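Local atomic coordinates of serpin B3 (Homo sapiens, PDB entry 4ZK3), a protein that probably inhibits proteases, as a serpin, and as the psoriasis-associated Pso p27 forms large aggregates. Residues 47-52 with 305-310; 220-225 with 273-278; 108-113 with 135-140; 26-31 with 381-386. One frame throughout, in Å; residues are numbered along the deposited sequence.

The four contacts sample separate parts of one serpin fold, and none touches another. Contact 4 joins the two chain ends in the core, its centre about 5 Å from that of the chain, and the loop it closes contains the other three. Contacts 1 and 2 lie on opposite sides of the chain's centre, their own centres about 43 Å apart; contact 2 approaches contact 4 to about 11 Å between nearest atoms. Contact 3, at the margin of sheet A, comes within about 13 Å of contact 1 by nearest atoms. Strand 340-351 runs between strands 174-185 and 325-336, consistent with a cleaved serpin whose reactive-centre loop has been inserted into sheet A.

Contact 1. Residues 47-52 with 305-310; sequences DNTAQQ and VDIFNG
Asp-306 fits its side chain against one side of helix 47-57. CB lies 3.4 Å from Thr-49 OG1 in a plain packing contact; the hydroxyl's polar partner is Asp-313 N. With CG anti to the carbonyl carbon (chi1 -72°), the carboxylate is placed between Asn-48 and Gln-52. Asp-306 OD1 takes a weak bond from Gln-52 NE2 at 3.2 Å. Asp-306 OD2 accepts from Asn-48 ND2 at 3.1 Å, the donor standing above the carboxylate plane, although OD2 lies close to the plane of the amide. Gln-52 answers with its other end: OE1 receives Asp-306 N at 2.9 Å in the carbonyl plane, on a lone pair, and Val-305 N at 3.0 Å from 50° above that plane. A water also donates to Gln-52 OE1, at 2.8 Å; it donates to Thr-49 O and accepts from Ile-307 N as well. These bonds fix the amide's rotation. Thr-49 CG2 meets Ile-307 CD1 at 3.7 Å on the buried side. The Gln-52 amide thus takes two successive N-H groups at the start of the 306-308 3-10 turn, and so joins helix 47-57 to the loop after helix 296-302 in the serpin's helical region.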
loop_
_atom_site.group_PDB
_atom_site.type_symbol
_atom_site.label_atom_id
_atom_site.label_comp_id
_atom_site.label_asym_id
_atom_site.label_seq_id
_atom_site.Cartn_x
_atom_site.Cartn_y
_atom_site.Cartn_z
ATOM N N ASP A 47 -11.266 -8.286 -23.149
ATOM C CA ASP A 47 -10.647 -9.503 -23.680
ATOM C C ASP A 47 -9.451 -9.849 -22.862
ATOM O O ASP A 47 -9.525 -9.946 -21.624
ATOM C CB ASP A 47 -10.239 -9.349 -25.165
ATOM C CG ASP A 47 -11.437 -9.151 -26.094
ATOM O OD1 ASP A 47 -12.592 -9.392 -25.666
ATOM O OD2 ASP A 47 -11.215 -8.719 -27.249
ATOM N N ASN A 48 -8.327 -9.974 -23.545
ATOM C CA ASN A 48 -7.123 -10.465 -22.916
ATOM C C ASN A 48 -6.484 -9.439 -21.976
ATOM O O ASN A 48 -5.883 -9.828 -20.953
ATOM C CB ASN A 48 -6.124 -10.831 -23.996
ATOM C CG ASN A 48 -5.300 -12.031 -23.627
ATOM O OD1 ASN A 48 -5.848 -13.051 -23.176
ATOM N ND2 ASN A 48 -3.975 -11.926 -23.812
ATOM N N THR A 49 -6.603 -8.149 -22.346
ATOM C CA THR A 49 -6.034 -7.031 -21.569
ATOM C C THR A 49 -6.657 -7.176 -20.151
ATOM O O THR A 49 -5.938 -7.279 -19.154
ATOM C CB THR A 49 -6.281 -5.638 -22.228
ATOM O OG1 THR A 49 -5.476 -5.479 -23.398
ATOM C CG2 THR A 49 -5.840 -4.518 -21.325
ATOM N N ALA A 50 -7.980 -7.320 -20.093
ATOM C CA ALA A 50 -8.679 -7.496 -18.830
ATOM C C ALA A 50 -8.298 -8.769 -18.113
ATOM O O ALA A 50 -8.136 -8.777 -16.865
ATOM C CB ALA A 50 -10.216 -7.404 -19.029
ATOM N N GLN A 51 -8.151 -9.868 -18.867
ATOM C CA GLN A 51 -7.880 -11.130 -18.204
ATOM C C GLN A 51 -6.499 -11.143 -17.515
ATOM O O GLN A 51 -6.352 -11.643 -16.428
ATOM C CB GLN A 51 -8.037 -12.323 -19.173
ATOM C CG GLN A 51 -8.265 -13.655 -18.455
ATOM C CD GLN A 51 -9.516 -13.631 -17.554
ATOM O OE1 GLN A 51 -10.532 -12.996 -17.891
ATOM N NE2 GLN A 51 -9.439 -14.307 -16.395
ATOM N N GLN A 52 -5.493 -10.550 -18.119
ATOM C CA GLN A 52 -4.183 -10.418 -17.470
ATOM C C GLN A 52 -4.238 -9.550 -16.156
ATOM O O GLN A 52 -3.536 -9.805 -15.169
ATOM C CB GLN A 52 -3.230 -9.770 -18.478
ATOM C CG GLN A 52 -2.831 -10.745 -19.577
ATOM C CD GLN A 52 -1.994 -10.142 -20.673
ATOM O OE1 GLN A 52 -1.644 -8.955 -20.668
ATOM N NE2 GLN A 52 -1.667 -10.974 -21.655
ATOM N N VAL A 305 0.882 -7.717 -19.689
ATOM C CA VAL A 305 1.645 -7.348 -20.902
ATOM C C VAL A 305 0.883 -6.548 -21.944
ATOM O O VAL A 305 1.422 -5.551 -22.455
ATOM C CB VAL A 305 2.354 -8.544 -21.627
ATOM C CG1 VAL A 305 3.851 -8.544 -21.299
ATOM C CG2 VAL A 305 1.762 -9.877 -21.253
ATOM N N ASP A 306 -0.323 -6.982 -22.293
ATOM C CA ASP A 306 -1.075 -6.327 -23.407
ATOM C C ASP A 306 -1.276 -4.784 -23.158
ATOM O O ASP A 306 -1.257 -3.945 -24.072
ATOM C CB ASP A 306 -2.476 -6.984 -23.576
ATOM C CG ASP A 306 -2.438 -8.439 -24.200
ATOM O OD1 ASP A 306 -1.361 -9.080 -24.177
ATOM O OD2 ASP A 306 -3.537 -8.921 -24.647
ATOM N N ILE A 307 -1.496 -4.449 -21.878
ATOM C CA ILE A 307 -1.839 -3.121 -21.411
ATOM C C ILE A 307 -0.707 -2.165 -21.687
ATOM O O ILE A 307 -0.934 -0.949 -21.852
ATOM C CB ILE A 307 -2.183 -3.179 -19.890
ATOM C CG1 ILE A 307 -2.742 -1.887 -19.384
ATOM C CG2 ILE A 307 -0.954 -3.490 -19.053
ATOM C CD1 ILE A 307 -4.162 -1.654 -19.766
ATOM N N PHE A 308 0.521 -2.663 -21.736
ATOM C CA PHE A 308 1.677 -1.753 -22.009
ATOM C C PHE A 308 2.158 -1.736 -23.485
ATOM O O PHE A 308 3.114 -1.049 -23.812
ATOM C CB PHE A 308 2.852 -2.034 -21.063
ATOM C CG PHE A 308 2.491 -1.926 -19.585
ATOM C CD1 PHE A 308 2.109 -0.708 -19.022
ATOM C CD2 PHE A 308 2.555 -3.040 -18.760
ATOM C CE1 PHE A 308 1.791 -0.610 -17.680
ATOM C CE2 PHE A 308 2.249 -2.940 -17.405
ATOM C CZ PHE A 308 1.858 -1.729 -16.877
ATOM N N ASN A 309 1.471 -2.452 -24.376
ATOM C CA ASN A 309 1.888 -2.484 -25.773
ATOM C C ASN A 309 0.725 -2.401 -26.716
ATOM O O ASN A 309 -0.444 -2.210 -26.292
ATOM C CB ASN A 309 2.757 -3.734 -26.063
ATOM C CG ASN A 309 1.972 -5.039 -26.041
ATOM O OD1 ASN A 309 0.769 -5.097 -26.328
ATOM N ND2 ASN A 309 2.669 -6.113 -25.694
ATOM N N GLY A 310 1.059 -2.617 -27.994
ATOM C CA GLY A 310 0.163 -2.434 -29.079
ATOM C C GLY A 310 -1.051 -3.325 -29.044
ATOM O O GLY A 310 -2.028 -2.986 -29.701
HETATM O O HOH W 1 -2.917 -6.550 -19.823
#

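Contact 2. Residues 220-225 with 273-278; sequences HFASLE and QNMRET
Two backbone bonds tie Phe-221 to Arg-276 as an antiparallel hydrogen-bonded pair: Phe-221 N to Arg-276 O and Arg-276 N to Phe-221 O, each 2.9 Å. Arg-276 O is gripped twice, because Thr-278 OG1 donates to it at 2.7 Å from the opposite face of the carbonyl plane. The arginine side chain folds back along its own segment, where NH1 reaches Gln-273 O at 2.8 Å and Met-275 O at 2.7 Å.

Next comes the non-hydrogen-bonded pair His-220 and Glu-277. Glu-277 OE1 sits 3.1 Å above the His-220 ring, over its centre, so the angle to either ring nitrogen is too poor for a hydrogen bond. The bend at chi2 (-67°) brings this oxygen over the ring, while OE2 bonds Ser-218 OG. His-220 ND1 pairs with Glu-233; two carboxylates this close would probably favour a protonated imidazole.

Farther out, Met-275 CE presses on His-220 CB at 3.4 Å, and Ala-222 CB packs against Met-275 CG at 4.1 Å. The axes of segments 220-224 and 276-278 lie at 101°, consistent with just two bridges here. Strand 206-224 lies between strands 276-294 and 229-235 in this antiparallel part of the serpin fold, keeping 229-235 beyond Phe-221 (Ala-222 with Val-231).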
loop_
_atom_site.group_PDB
_atom_site.type_symbol
_atom_site.label_atom_id
_atom_site.label_comp_id
_atom_site.label_asym_id
_atom_site.label_seq_id
_atom_site.Cartn_x
_atom_site.Cartn_y
_atom_site.Cartn_z
ATOM N N HIS A 220 -1.952 -8.686 22.187
ATOM C CA HIS A 220 -2.032 -9.994 21.521
ATOM C C HIS A 220 -0.675 -10.337 20.906
ATOM O O HIS A 220 -0.059 -9.554 20.153
ATOM C CB HIS A 220 -3.133 -10.056 20.431
ATOM C CG HIS A 220 -4.518 -9.950 20.981
ATOM N ND1 HIS A 220 -5.328 -8.858 20.760
ATOM C CD2 HIS A 220 -5.221 -10.781 21.786
ATOM C CE1 HIS A 220 -6.467 -9.014 21.414
ATOM N NE2 HIS A 220 -6.425 -10.171 22.048
ATOM N N PHE A 221 -0.228 -11.540 21.238
ATOM C CA PHE A 221 1.091 -12.006 20.987
ATOM C C PHE A 221 1.075 -13.479 20.514
ATOM O O PHE A 221 0.181 -14.253 20.842
ATOM C CB PHE A 221 1.939 -11.824 22.266
ATOM C CG PHE A 221 3.294 -12.457 22.174
ATOM C CD1 PHE A 221 3.461 -13.826 22.424
ATOM C CD2 PHE A 221 4.403 -11.708 21.813
ATOM C CE1 PHE A 221 4.690 -14.440 22.290
ATOM C CE2 PHE A 221 5.637 -12.317 21.676
ATOM C CZ PHE A 221 5.788 -13.693 21.926
ATOM N N ALA A 222 2.076 -13.847 19.738
ATOM C CA ALA A 222 2.279 -15.223 19.371
ATOM C C ALA A 222 3.740 -15.473 19.054
ATOM O O ALA A 222 4.437 -14.635 18.444
ATOM C CB ALA A 222 1.418 -15.602 18.199
ATOM N N SER A 223 4.213 -16.628 19.496
ATOM C CA SER A 223 5.505 -17.111 19.124
ATOM C C SER A 223 5.356 -18.095 17.991
ATOM O O SER A 223 4.654 -19.065 18.133
ATOM C CB SER A 223 6.154 -17.827 20.290
ATOM O OG SER A 223 7.173 -18.645 19.733
ATOM N N LEU A 224 6.035 -17.871 16.878
ATOM C CA LEU A 224 5.960 -18.747 15.716
ATOM C C LEU A 224 7.233 -19.560 15.690
ATOM O O LEU A 224 8.148 -19.340 14.878
ATOM C CB LEU A 224 5.814 -17.932 14.457
ATOM C CG LEU A 224 4.833 -16.753 14.489
ATOM C CD1 LEU A 224 5.004 -16.037 13.160
ATOM C CD2 LEU A 224 3.379 -17.172 14.704
ATOM N N GLU A 225 7.339 -20.463 16.655
ATOM C CA GLU A 225 8.493 -21.342 16.683
ATOM C C GLU A 225 8.267 -22.291 15.532
ATOM O O GLU A 225 7.318 -23.060 15.552
ATOM C CB GLU A 225 8.659 -22.085 18.026
ATOM C CG GLU A 225 9.765 -23.168 18.051
ATOM C CD GLU A 225 10.904 -23.017 17.004
ATOM O OE1 GLU A 225 11.135 -21.919 16.420
ATOM O OE2 GLU A 225 11.595 -24.038 16.753
ATOM N N GLN A 273 -7.692 -15.096 16.757
ATOM C CA GLN A 273 -7.870 -16.504 17.007
ATOM C C GLN A 273 -6.579 -17.216 17.458
ATOM O O GLN A 273 -6.610 -18.055 18.342
ATOM C CB GLN A 273 -8.419 -17.095 15.705
ATOM C CG GLN A 273 -8.533 -18.599 15.593
ATOM C CD GLN A 273 -9.408 -19.175 16.664
ATOM O OE1 GLN A 273 -8.966 -20.039 17.414
ATOM N NE2 GLN A 273 -10.657 -18.717 16.738
ATOM N N ASN A 274 -5.435 -16.889 16.863
ATOM C CA ASN A 274 -4.182 -17.621 17.137
ATOM C C ASN A 274 -3.094 -16.831 17.828
ATOM O O ASN A 274 -1.924 -17.179 17.761
ATOM C CB ASN A 274 -3.611 -18.143 15.828
ATOM C CG ASN A 274 -4.584 -19.032 15.116
ATOM O OD1 ASN A 274 -5.468 -19.602 15.759
ATOM N ND2 ASN A 274 -4.425 -19.178 13.791
ATOM N N MET A 275 -3.496 -15.788 18.496
ATOM C CA MET A 275 -2.631 -15.047 19.373
ATOM C C MET A 275 -3.282 -14.963 20.764
ATOM O O MET A 275 -4.452 -15.295 20.943
ATOM C CB MET A 275 -2.439 -13.662 18.779
ATOM C CG MET A 275 -2.053 -13.654 17.313
ATOM S SD MET A 275 -1.752 -11.988 16.651
ATOM C CE MET A 275 -3.182 -11.085 17.166
ATOM N N ARG A 276 -2.516 -14.502 21.749
ATOM C CA ARG A 276 -2.970 -14.495 23.123
ATOM C C ARG A 276 -2.548 -13.198 23.772
ATOM O O ARG A 276 -1.436 -12.730 23.547
ATOM C CB ARG A 276 -2.325 -15.681 23.903
ATOM C CG ARG A 276 -2.422 -17.041 23.213
ATOM C CD ARG A 276 -3.865 -17.487 23.322
ATOM N NE ARG A 276 -4.202 -18.742 22.669
ATOM C CZ ARG A 276 -4.884 -18.882 21.539
ATOM N NH1 ARG A 276 -5.262 -17.831 20.816
ATOM N NH2 ARG A 276 -5.154 -20.109 21.095
ATOM N N GLU A 277 -3.397 -12.662 24.637
ATOM C CA GLU A 277 -3.024 -11.512 25.455
ATOM C C GLU A 277 -1.879 -11.956 26.336
ATOM O O GLU A 277 -1.915 -13.057 26.827
ATOM C CB GLU A 277 -4.210 -11.022 26.277
ATOM C CG GLU A 277 -5.175 -10.177 25.462
ATOM C CD GLU A 277 -4.562 -8.841 25.022
ATOM O OE1 GLU A 277 -5.167 -8.192 24.143
ATOM O OE2 GLU A 277 -3.476 -8.443 25.534
ATOM N N THR A 278 -0.831 -11.139 26.423
ATOM C CA THR A 278 0.486 -11.496 26.977
ATOM C C THR A 278 1.187 -10.170 27.307
ATOM O O THR A 278 1.073 -9.184 26.516
ATOM C CB THR A 278 1.373 -12.207 25.906
ATOM O OG1 THR A 278 0.648 -13.247 25.235
ATOM C CG2 THR A 278 2.672 -12.761 26.510
#

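Contact 3. Residues 108-113 with 135-140; sequences FGEKTY and DFANAP
The Phe-136 ring meets residues 108-110 by its edge: Phe-108 O and Glu-110 CB lie close to its plane, and Glu-110 N also approaches the rim. Its CE2 is 3.7 Å from Phe-108 O, and CD2 is 3.7 Å from Glu-110 N, so the ring edge lies along the strand backbone. Ile-147 and Ser-143 of helix 140-153 also touch this phenylalanine.

The other flat group is the Glu-110 carboxylate, which spans the contact. OE1 accepts Ala-137 N at 3.0 Å from 40° above the carboxylate plane, and takes a weak bond from Phe-136 N at 2.9 Å. CG stands anti to the backbone N (chi1 162°) and the chain bends at chi2, which turns the carboxylate toward the 135-137 backbone.

In the serpin fold this is the margin of sheet A: strand 99-110 runs parallel to strand 130-134, and the loop after the latter leads into helix 140-153, which packs by Ile-147 on Phe-108.

Glu-110 OE2 is held within its own segment, by Thr-112 OG1 at 2.9 Å on the anti side and by Thr-112 N, inside the type I turn 110-113. A water bridges Glu-110 OE2 and, weakly, Asp-135 OD1; the like-charged Glu-110 OE1 and Asp-135 OD1 are 4.5 Å apart. Asp-135 OD1 accepts Asn-138 N at 2.8 Å in an Asx motif, while Asp-135 OD2 forms a long salt bridge with Lys-111 NZ, 3.7 Å away.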
loop_
_atom_site.group_PDB
_atom_site.type_symbol
_atom_site.label_atom_id
_atom_site.label_comp_id
_atom_site.label_asym_id
_atom_site.label_seq_id
_atom_site.Cartn_x
_atom_site.Cartn_y
_atom_site.Cartn_z
ATOM N N PHE A 108 -7.865 12.211 -14.249
ATOM C CA PHE A 108 -7.450 13.442 -14.884
ATOM C C PHE A 108 -7.372 13.098 -16.392
ATOM O O PHE A 108 -6.563 12.280 -16.823
ATOM C CB PHE A 108 -6.090 13.929 -14.403
ATOM C CG PHE A 108 -6.046 14.389 -12.961
ATOM C CD1 PHE A 108 -5.759 13.470 -11.920
ATOM C CD2 PHE A 108 -6.244 15.702 -12.623
ATOM C CE1 PHE A 108 -5.716 13.871 -10.583
ATOM C CE2 PHE A 108 -6.169 16.111 -11.282
ATOM C CZ PHE A 108 -5.901 15.195 -10.282
ATOM N N GLY A 109 -8.240 13.707 -17.191
ATOM C CA GLY A 109 -8.183 13.466 -18.616
ATOM C C GLY A 109 -7.898 14.692 -19.421
ATOM O O GLY A 109 -8.227 15.791 -19.016
ATOM N N GLU A 110 -7.335 14.478 -20.603
ATOM C CA GLU A 110 -7.168 15.558 -21.546
ATOM C C GLU A 110 -8.503 16.263 -21.806
ATOM O O GLU A 110 -9.555 15.633 -22.002
ATOM C CB GLU A 110 -6.477 15.065 -22.802
ATOM C CG GLU A 110 -6.651 16.000 -23.997
ATOM C CD GLU A 110 -6.067 17.385 -23.818
ATOM O OE1 GLU A 110 -5.072 17.555 -23.076
ATOM O OE2 GLU A 110 -6.622 18.302 -24.425
ATOM N N LYS A 111 -8.435 17.591 -21.736
ATOM C CA LYS A 111 -9.567 18.497 -21.787
ATOM C C LYS A 111 -10.444 18.292 -23.041
ATOM O O LYS A 111 -11.689 18.305 -22.996
ATOM C CB LYS A 111 -8.988 19.923 -21.807
ATOM C CG LYS A 111 -9.815 21.000 -21.137
ATOM C CD LYS A 111 -9.045 22.332 -21.131
ATOM C CE LYS A 111 -8.281 22.534 -22.442
ATOM N NZ LYS A 111 -8.084 23.962 -22.829
ATOM N N THR A 112 -9.778 18.046 -24.138
ATOM C CA THR A 112 -10.474 17.834 -25.385
ATOM C C THR A 112 -10.829 16.391 -25.681
ATOM O O THR A 112 -11.374 16.101 -26.739
ATOM C CB THR A 112 -9.638 18.385 -26.551
ATOM O OG1 THR A 112 -8.374 17.704 -26.634
ATOM C CG2 THR A 112 -9.409 19.877 -26.361
ATOM N N TYR A 113 -10.619 15.499 -24.734
ATOM C CA TYR A 113 -10.666 14.095 -25.036
ATOM C C TYR A 113 -11.926 13.504 -24.475
ATOM O O TYR A 113 -12.280 13.803 -23.364
ATOM C CB TYR A 113 -9.458 13.441 -24.440
ATOM C CG TYR A 113 -9.219 12.036 -24.925
ATOM C CD1 TYR A 113 -8.655 11.802 -26.159
ATOM C CD2 TYR A 113 -9.508 10.944 -24.124
ATOM C CE1 TYR A 113 -8.435 10.511 -26.617
ATOM C CE2 TYR A 113 -9.263 9.674 -24.558
ATOM C CZ TYR A 113 -8.748 9.466 -25.812
ATOM O OH TYR A 113 -8.528 8.191 -26.220
ATOM N N ASP A 135 -5.118 20.297 -19.309
ATOM C CA ASP A 135 -4.544 20.597 -20.611
ATOM C C ASP A 135 -3.223 19.908 -20.803
ATOM O O ASP A 135 -2.156 20.525 -20.675
ATOM C CB ASP A 135 -4.378 22.129 -20.758
ATOM C CG ASP A 135 -4.156 22.596 -22.231
ATOM O OD1 ASP A 135 -3.754 21.824 -23.139
ATOM O OD2 ASP A 135 -4.382 23.800 -22.452
ATOM N N PHE A 136 -3.266 18.615 -21.108
ATOM C CA PHE A 136 -2.060 17.829 -21.293
ATOM C C PHE A 136 -1.472 18.271 -22.651
ATOM O O PHE A 136 -0.266 18.267 -22.817
ATOM C CB PHE A 136 -2.286 16.280 -21.355
ATOM C CG PHE A 136 -2.615 15.586 -20.010
ATOM C CD1 PHE A 136 -1.764 15.669 -18.921
ATOM C CD2 PHE A 136 -3.761 14.790 -19.889
ATOM C CE1 PHE A 136 -2.051 15.021 -17.719
ATOM C CE2 PHE A 136 -4.061 14.162 -18.700
ATOM C CZ PHE A 136 -3.202 14.281 -17.610
ATOM N N ALA A 137 -2.342 18.590 -23.620
ATOM C CA ALA A 137 -1.885 18.824 -24.993
ATOM C C ALA A 137 -0.933 19.985 -25.026
ATOM O O ALA A 137 0.162 19.857 -25.530
ATOM C CB ALA A 137 -3.053 19.090 -25.942
ATOM N N ASN A 138 -1.347 21.108 -24.456
ATOM C CA ASN A 138 -0.519 22.287 -24.504
ATOM C C ASN A 138 0.263 22.572 -23.256
ATOM O O ASN A 138 1.057 23.474 -23.272
ATOM C CB ASN A 138 -1.365 23.514 -24.778
ATOM C CG ASN A 138 -2.337 23.294 -25.903
ATOM O OD1 ASN A 138 -3.552 23.457 -25.721
ATOM N ND2 ASN A 138 -1.837 22.857 -27.026
ATOM N N ALA A 139 0.057 21.839 -22.167
ATOM C CA ALA A 139 0.678 22.206 -20.893
ATOM C C ALA A 139 0.925 20.963 -20.031
ATOM O O ALA A 139 0.428 20.853 -18.925
ATOM C CB ALA A 139 -0.219 23.216 -20.207
ATOM N N PRO A 140 1.701 20.020 -20.571
ATOM C CA PRO A 140 1.824 18.717 -19.928
ATOM C C PRO A 140 2.592 18.815 -18.634
ATOM O O PRO A 140 2.316 18.054 -17.693
ATOM C CB PRO A 140 2.607 17.884 -20.930
ATOM C CG PRO A 140 3.346 18.899 -21.751
ATOM C CD PRO A 140 2.453 20.095 -21.831
HETATM O O HOH W 2 -6.212 20.916 -24.508
#

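Contact 4. Residues 26-31 with 381-386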
loop_
_atom_site.group_PDB
_atom_site.type_symbol
_atom_site.label_atom_id
_atom_site.label_comp_id
_atom_site.label_asym_id
_atom_site.label_seq_id
_atom_site.Cartn_x
_atom_site.Cartn_y
_atom_site.Cartn_z
ATOM N N ASN A 26 14.935 -0.585 2.996
ATOM C CA ASN A 26 13.513 -0.528 3.414
ATOM C C ASN A 26 12.540 -0.642 2.262
ATOM O O ASN A 26 12.840 -0.164 1.127
ATOM C CB ASN A 26 13.260 0.788 4.133
ATOM C CG ASN A 26 14.167 0.936 5.287
ATOM O OD1 ASN A 26 14.681 -0.060 5.750
ATOM N ND2 ASN A 26 14.336 2.132 5.796
ATOM N N ILE A 27 11.348 -1.192 2.566
ATOM C CA ILE A 27 10.282 -1.402 1.597
ATOM C C ILE A 27 8.995 -0.867 2.295
ATOM O O ILE A 27 8.784 -1.084 3.465
ATOM C CB ILE A 27 10.133 -2.905 1.278
ATOM C CG1 ILE A 27 11.332 -3.415 0.428
ATOM C CG2 ILE A 27 8.779 -3.225 0.622
ATOM C CD1 ILE A 27 11.338 -4.929 0.361
ATOM N N PHE A 28 8.198 -0.077 1.600
ATOM C CA PHE A 28 6.929 0.371 2.159
ATOM C C PHE A 28 6.010 0.814 1.024
ATOM O O PHE A 28 6.407 1.572 0.105
ATOM C CB PHE A 28 7.135 1.425 3.235
ATOM C CG PHE A 28 5.898 1.812 3.891
ATOM C CD1 PHE A 28 5.324 0.982 4.854
ATOM C CD2 PHE A 28 5.220 2.959 3.482
ATOM C CE1 PHE A 28 4.102 1.314 5.435
ATOM C CE2 PHE A 28 3.968 3.277 4.035
ATOM C CZ PHE A 28 3.422 2.466 5.029
ATOM N N TYR A 29 4.762 0.294 1.046
ATOM C CA TYR A 29 3.828 0.483 -0.064
ATOM C C TYR A 29 2.415 0.153 0.420
ATOM O O TYR A 29 2.230 -0.468 1.500
ATOM C CB TYR A 29 4.158 -0.387 -1.271
ATOM C CG TYR A 29 4.113 -1.903 -1.050
ATOM C CD1 TYR A 29 5.219 -2.578 -0.482
ATOM C CD2 TYR A 29 3.058 -2.662 -1.521
ATOM C CE1 TYR A 29 5.191 -3.970 -0.280
ATOM C CE2 TYR A 29 3.024 -4.034 -1.341
ATOM C CZ TYR A 29 4.089 -4.687 -0.706
ATOM O OH TYR A 29 4.079 -6.079 -0.589
ATOM N N SER A 30 1.469 0.694 -0.321
ATOM C CA SER A 30 0.046 0.403 -0.112
ATOM C C SER A 30 -0.468 -0.486 -1.211
ATOM O O SER A 30 -0.830 -0.007 -2.296
ATOM C CB SER A 30 -0.804 1.664 -0.069
ATOM O OG SER A 30 -2.183 1.251 -0.004
ATOM N N PRO A 31 -0.620 -1.771 -0.901
ATOM C CA PRO A 31 -1.173 -2.658 -1.913
ATOM C C PRO A 31 -2.591 -2.284 -2.319
ATOM O O PRO A 31 -2.981 -2.428 -3.476
ATOM C CB PRO A 31 -1.194 -4.028 -1.216
ATOM C CG PRO A 31 -1.064 -3.748 0.263
ATOM C CD PRO A 31 -0.304 -2.449 0.369
ATOM N N ILE A 381 -5.209 -5.336 4.432
ATOM C CA ILE A 381 -3.879 -4.781 4.694
ATOM C C ILE A 381 -3.731 -3.568 3.812
ATOM O O ILE A 381 -3.685 -3.673 2.571
ATOM C CB ILE A 381 -2.800 -5.837 4.513
ATOM C CG1 ILE A 381 -3.098 -7.025 5.486
ATOM C CG2 ILE A 381 -1.432 -5.219 4.836
ATOM C CD1 ILE A 381 -2.061 -8.144 5.366
ATOM N N LEU A 382 -3.740 -2.408 4.454
ATOM C CA LEU A 382 -3.687 -1.121 3.751
ATOM C C LEU A 382 -2.255 -0.725 3.351
ATOM O O LEU A 382 -2.071 -0.045 2.315
ATOM C CB LEU A 382 -4.277 -0.030 4.641
ATOM C CG LEU A 382 -5.741 -0.266 5.089
ATOM C CD1 LEU A 382 -6.192 0.762 6.088
ATOM C CD2 LEU A 382 -6.740 -0.424 3.999
ATOM N N PHE A 383 -1.294 -1.095 4.205
ATOM C CA PHE A 383 0.096 -0.715 4.025
ATOM C C PHE A 383 0.938 -1.862 4.544
ATOM O O PHE A 383 0.564 -2.527 5.547
ATOM C CB PHE A 383 0.519 0.535 4.850
ATOM C CG PHE A 383 -0.287 1.814 4.567
ATOM C CD1 PHE A 383 0.086 2.714 3.568
ATOM C CD2 PHE A 383 -1.409 2.106 5.371
ATOM C CE1 PHE A 383 -0.645 3.901 3.385
ATOM C CE2 PHE A 383 -2.178 3.245 5.151
ATOM C CZ PHE A 383 -1.790 4.154 4.159
ATOM N N TYR A 384 2.084 -2.077 3.874
ATOM C CA TYR A 384 2.969 -3.207 4.196
ATOM C C TYR A 384 4.407 -2.791 3.976
ATOM O O TYR A 384 4.705 -2.059 3.047
ATOM C CB TYR A 384 2.647 -4.444 3.315
ATOM C CG TYR A 384 3.355 -5.707 3.704
ATOM C CD1 TYR A 384 4.603 -6.011 3.211
ATOM C CD2 TYR A 384 2.775 -6.600 4.620
ATOM C CE1 TYR A 384 5.231 -7.182 3.562
ATOM C CE2 TYR A 384 3.421 -7.763 5.009
ATOM C CZ TYR A 384 4.664 -8.021 4.511
ATOM O OH TYR A 384 5.308 -9.193 4.848
ATOM N N GLY A 385 5.292 -3.292 4.821
ATOM C CA GLY A 385 6.657 -2.836 4.794
ATOM C C GLY A 385 7.678 -3.689 5.464
ATOM O O GLY A 385 7.362 -4.620 6.220
ATOM N N ARG A 386 8.928 -3.378 5.144
ATOM C CA ARG A 386 10.076 -3.976 5.803
ATOM C C ARG A 386 11.007 -2.858 6.227
ATOM O O ARG A 386 11.341 -1.953 5.408
ATOM C CB ARG A 386 10.867 -4.887 4.869
ATOM C CG ARG A 386 12.207 -5.308 5.510
ATOM C CD ARG A 386 13.004 -6.185 4.616
ATOM N NE ARG A 386 13.643 -5.442 3.591
ATOM C CZ ARG A 386 14.062 -5.929 2.414
ATOM N NH1 ARG A 386 13.863 -7.182 2.037
ATOM N NH2 ARG A 386 14.695 -5.116 1.585
#
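Arg-386, Tyr-384 and Ile-27 each bury more surface than any other residue of the contact. Ile-27 and Arg-386 form an antiparallel hydrogen-bonded pair, with Ile-27 N to Arg-386 O at 2.9 Å and Arg-386 N to Ile-27 O at 2.8 Å. The arginine chain bends at chi3 (77°), which turns a face of its guanidinium to the isoleucine: Ile-27 CD1 stands 3.5 Å above the group's plane, over its centre. NH2 bonds Asn-25 O, and NH1 makes a salt bridge with Glu-258.

Tyr-384 pairs in the same way with Tyr-29, Tyr-384 N reaching Tyr-29 O at 2.9 Å, nearly in line with the carbonyl. The two side chains run alongside each other in the same direction, with Tyr-29 CE1 4.1 Å from Tyr-384 CD1; Tyr-29 OH bonds Met-12 O of helix 4-19.

On the face of Phe-28, its CZ meets Phe-383 CB at 3.5 Å, their rings near parallel (7°) but slid apart. Ser-30, the N-cap of helix 31-42, gives its hydroxyl to Leu-382 O at 2.7 Å. Strand 27-29 is paired with the C-terminal hairpin strand 380-387 in sheet B, the buried core sheet of the serpin fold.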